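Local coordinates for phosphonomutase (Burkholderia cenocepacia J2315, PDB 4MG4), which is a member of the phosphoenolpyruvate phosphomutase family, folded as a closed eight-stranded parallel alpha/beta barrel that pairs with a second copy, at residues A[38-41]-A[42-45]; A[71-74]-A[75-78]. All blocks are in the same frame, centred on the assembly; numbering follows the deposited sequence.

Contact 1: residues A[38-41]-A[42-45]; sequences SARV and VADA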
# COMPACT_ATOMS: atom_id res chain seq x y z
N SER A 38 -4.72 4.70 -0.85
CA SER A 38 -5.61 4.50 0.29
C SER A 38 -6.18 5.84 0.78
O SER A 38 -7.35 5.94 1.18
CB SER A 38 -4.94 3.69 1.41
OG SER A 38 -3.69 4.21 1.86
N ALA A 39 -5.35 6.88 0.71
CA ALA A 39 -5.82 8.23 1.05
C ALA A 39 -6.96 8.67 0.17
O ALA A 39 -7.99 9.19 0.66
CB ALA A 39 -4.68 9.23 0.94
N ARG A 40 -6.78 8.51 -1.14
CA ARG A 40 -7.82 8.84 -2.11
C ARG A 40 -9.10 8.06 -1.91
O ARG A 40 -10.22 8.63 -1.92
CB ARG A 40 -7.29 8.66 -3.53
CG ARG A 40 -8.29 8.97 -4.64
CD ARG A 40 -9.24 10.13 -4.36
NE ARG A 40 -8.63 11.45 -4.45
CZ ARG A 40 -9.19 12.58 -4.01
NH1 ARG A 40 -10.39 12.56 -3.41
NH2 ARG A 40 -8.55 13.74 -4.16
N VAL A 41 -8.98 6.76 -1.67
CA VAL A 41 -10.17 5.92 -1.39
C VAL A 41 -10.93 6.36 -0.14
O VAL A 41 -12.17 6.46 -0.15
CB VAL A 41 -9.77 4.45 -1.27
CG1 VAL A 41 -10.87 3.61 -0.62
CG2 VAL A 41 -9.36 3.91 -2.62
N VAL A 42 -10.19 6.66 0.93
CA VAL A 42 -10.83 7.10 2.17
C VAL A 42 -11.50 8.48 1.99
O VAL A 42 -12.61 8.70 2.52
CB VAL A 42 -9.85 7.04 3.36
CG1 VAL A 42 -10.46 7.68 4.60
CG2 VAL A 42 -9.49 5.58 3.65
N ALA A 43 -10.82 9.41 1.33
CA ALA A 43 -11.42 10.74 1.04
C ALA A 43 -12.68 10.58 0.16
O ALA A 43 -13.72 11.19 0.42
CB ALA A 43 -10.44 11.61 0.32
N ASP A 44 -12.59 9.74 -0.87
CA ASP A 44 -13.77 9.54 -1.73
C ASP A 44 -14.95 8.89 -1.03
O ASP A 44 -16.10 9.11 -1.44
CB ASP A 44 -13.41 8.73 -2.98
CG ASP A 44 -12.61 9.53 -3.99
OD1 ASP A 44 -12.48 10.76 -3.91
OD2 ASP A 44 -12.07 8.90 -4.93
N ALA A 45 -14.69 8.13 0.02
CA ALA A 45 -15.72 7.50 0.82
C ALA A 45 -16.36 8.43 1.88
O ALA A 45 -17.23 8.00 2.63
CB ALA A 45 -15.15 6.29 1.49
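R40 and D44, one turn apart in the second half of helix 36-44, with D44 its last residue, form an i to i+4 salt bridge: NH1 of R40 lies 2.8 Å from OD1 of D44. The bond is not straight, with an N-H...O angle of 141°, and it meets OD1 from above the carboxylate plane; the guanidinium and carboxylate planes are 29° apart. The bend of the arginine explains this approach. CG lies anti to the backbone N (chi1 180°), and turns at chi2 and chi3 then fold the chain back over the carboxylate, bringing CD of R40 to 3.1 Å from OD2 of D44. NH1 also passes 3.8 Å from CB of A43. Both charged residues are exposed, so this is the solvent side of the turn, although the pair itself fits closely and NH2 of R40 has a further, weak hydrogen bond to the carbonyl O of A84.

Close packing against the rest of the fold belongs to the other face, where S38, A39 and V42 are buried. CG2 of V42 rests 3.3 Å from the carbonyl O of S38, the same oxygen that accepts the backbone N of V42 at 2.9 Å. The i to i+4 series goes on through A43 and D44 and ends with A45 N to V41 O at 3.0 Å, less straight than the bonds before it as the helix gives way to loop. OG of S38 is engaged outside the turn by OD1 of D35 and the backbone N of W34.

Within the beta-alpha-beta unit, A39 and V42 lie against V33 of strand 28-33 and L50 of strand 50-52, while V41 packs on M250, and V42 and A45 on V257, all of the second subunit's helix 244-259.

Contact 2: residues A[71-74]-A[75-78]; sequences RALM and MEVL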
# COMPACT_ATOMS: atom_id res chain seq x y z
N ARG A 71 12.94 8.04 9.35
CA ARG A 71 12.07 9.22 9.35
C ARG A 71 11.87 9.77 7.94
O ARG A 71 10.78 10.15 7.58
CB ARG A 71 12.66 10.30 10.21
CG ARG A 71 11.73 11.46 10.41
CD ARG A 71 12.27 12.54 11.35
NE ARG A 71 13.36 13.27 10.74
CZ ARG A 71 14.16 14.10 11.37
NH1 ARG A 71 15.13 14.73 10.69
NH2 ARG A 71 14.02 14.36 12.66
N ALA A 72 12.94 9.84 7.15
CA ALA A 72 12.85 10.44 5.80
C ALA A 72 11.90 9.68 4.88
O ALA A 72 11.16 10.25 4.11
CB ALA A 72 14.25 10.53 5.20
N LEU A 73 11.91 8.36 5.00
CA LEU A 73 10.99 7.51 4.28
C LEU A 73 9.55 7.75 4.76
O LEU A 73 8.67 7.89 3.90
CB LEU A 73 11.40 6.03 4.36
CG LEU A 73 10.82 5.03 3.36
CD1 LEU A 73 10.73 5.55 1.93
CD2 LEU A 73 11.72 3.80 3.41
N MET A 74 9.30 7.88 6.08
CA MET A 74 7.96 8.26 6.59
C MET A 74 7.54 9.60 6.02
O MET A 74 6.38 9.74 5.61
CB MET A 74 7.82 8.31 8.12
CG MET A 74 6.42 8.90 8.60
SD MET A 74 5.31 7.43 8.43
CE MET A 74 5.90 6.29 9.66
N MET A 75 8.48 10.56 5.95
CA MET A 75 8.11 11.87 5.46
C MET A 75 7.77 11.83 3.98
O MET A 75 6.90 12.56 3.53
CB MET A 75 9.21 12.90 5.76
CG MET A 75 9.50 13.10 7.24
SD MET A 75 8.12 14.02 8.01
CE MET A 75 8.60 13.83 9.72
N GLU A 76 8.44 10.96 3.23
CA GLU A 76 8.16 10.84 1.81
C GLU A 76 6.76 10.29 1.62
O GLU A 76 5.97 10.79 0.81
CB GLU A 76 9.21 9.93 1.15
CG GLU A 76 8.95 9.70 -0.33
CD GLU A 76 9.84 8.61 -0.92
OE1 GLU A 76 11.00 8.40 -0.43
OE2 GLU A 76 9.37 7.95 -1.89
N VAL A 77 6.43 9.27 2.42
CA VAL A 77 5.09 8.68 2.40
C VAL A 77 4.04 9.73 2.73
O VAL A 77 3.03 9.87 2.04
CB VAL A 77 5.01 7.49 3.37
CG1 VAL A 77 3.56 7.03 3.50
CG2 VAL A 77 5.88 6.34 2.85
N LEU A 78 4.29 10.46 3.82
CA LEU A 78 3.44 11.58 4.21
C LEU A 78 3.19 12.58 3.11
O LEU A 78 2.08 12.97 2.88
CB LEU A 78 4.01 12.28 5.45
CG LEU A 78 3.25 13.49 5.96
CD1 LEU A 78 1.84 13.08 6.34
CD2 LEU A 78 3.96 14.11 7.17
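The carbonyl O of R71 takes the backbone N of M75 at 2.8 Å, and CG of M75 also comes within 3.2 Å of it. The N-H...O angle is 152°. M75 places CG beside its own backbone N (chi1 -61°), which directs the side chain back along the preceding turn; a second bend at chi2 carries its CE to 4.0 Å from CG of R71. The terminal methyl of M75 thus meets the aliphatic part of the arginine, whose guanidinium is engaged elsewhere: NH1 in a salt bridge with E106 and NH2 in a hydrogen bond with T107.

Further along, L73 touches E76 through CD1, 3.7 Å from OE1, a van der Waals contact of a methyl with a carboxylate oxygen; the other oxygen, OE2, has a long, weak ion pair with R80 of the same chain. CG2 of V77 approaches the O of L73 at 3.4 Å, beside the backbone bond from V77 N. The straightest of the four i to i+4 bonds joins L78 N to M74 O, at 172°.

Backbone bonding therefore supplies the polar cohesion between these turns of helix 71-84, whereas the side chains add van der Waals contacts, several of them carbon against oxygen, and the arginine's charge is directed to helix 101-113.

Contacts 1 and 2 follow one another along the chain, and each lies within a single helix or at its end: residues 38-45 on helix 36-44 and residues 71-78 in helix 71-84. Their centres are about 19 Å apart and their nearest atoms about 8 Å, so they do not touch. T85, just beyond the end of helix 71-84 at A84, provides an indirect connection, since it touches R40 and A43 of contact 1. The two centres lie about 18 and 16 Å from the centre of the chain, in the helical layer outside the barrel. Each also reaches the second subunit, contact 1 through four residues and contact 2 through L73, which packs on R80 of that subunit.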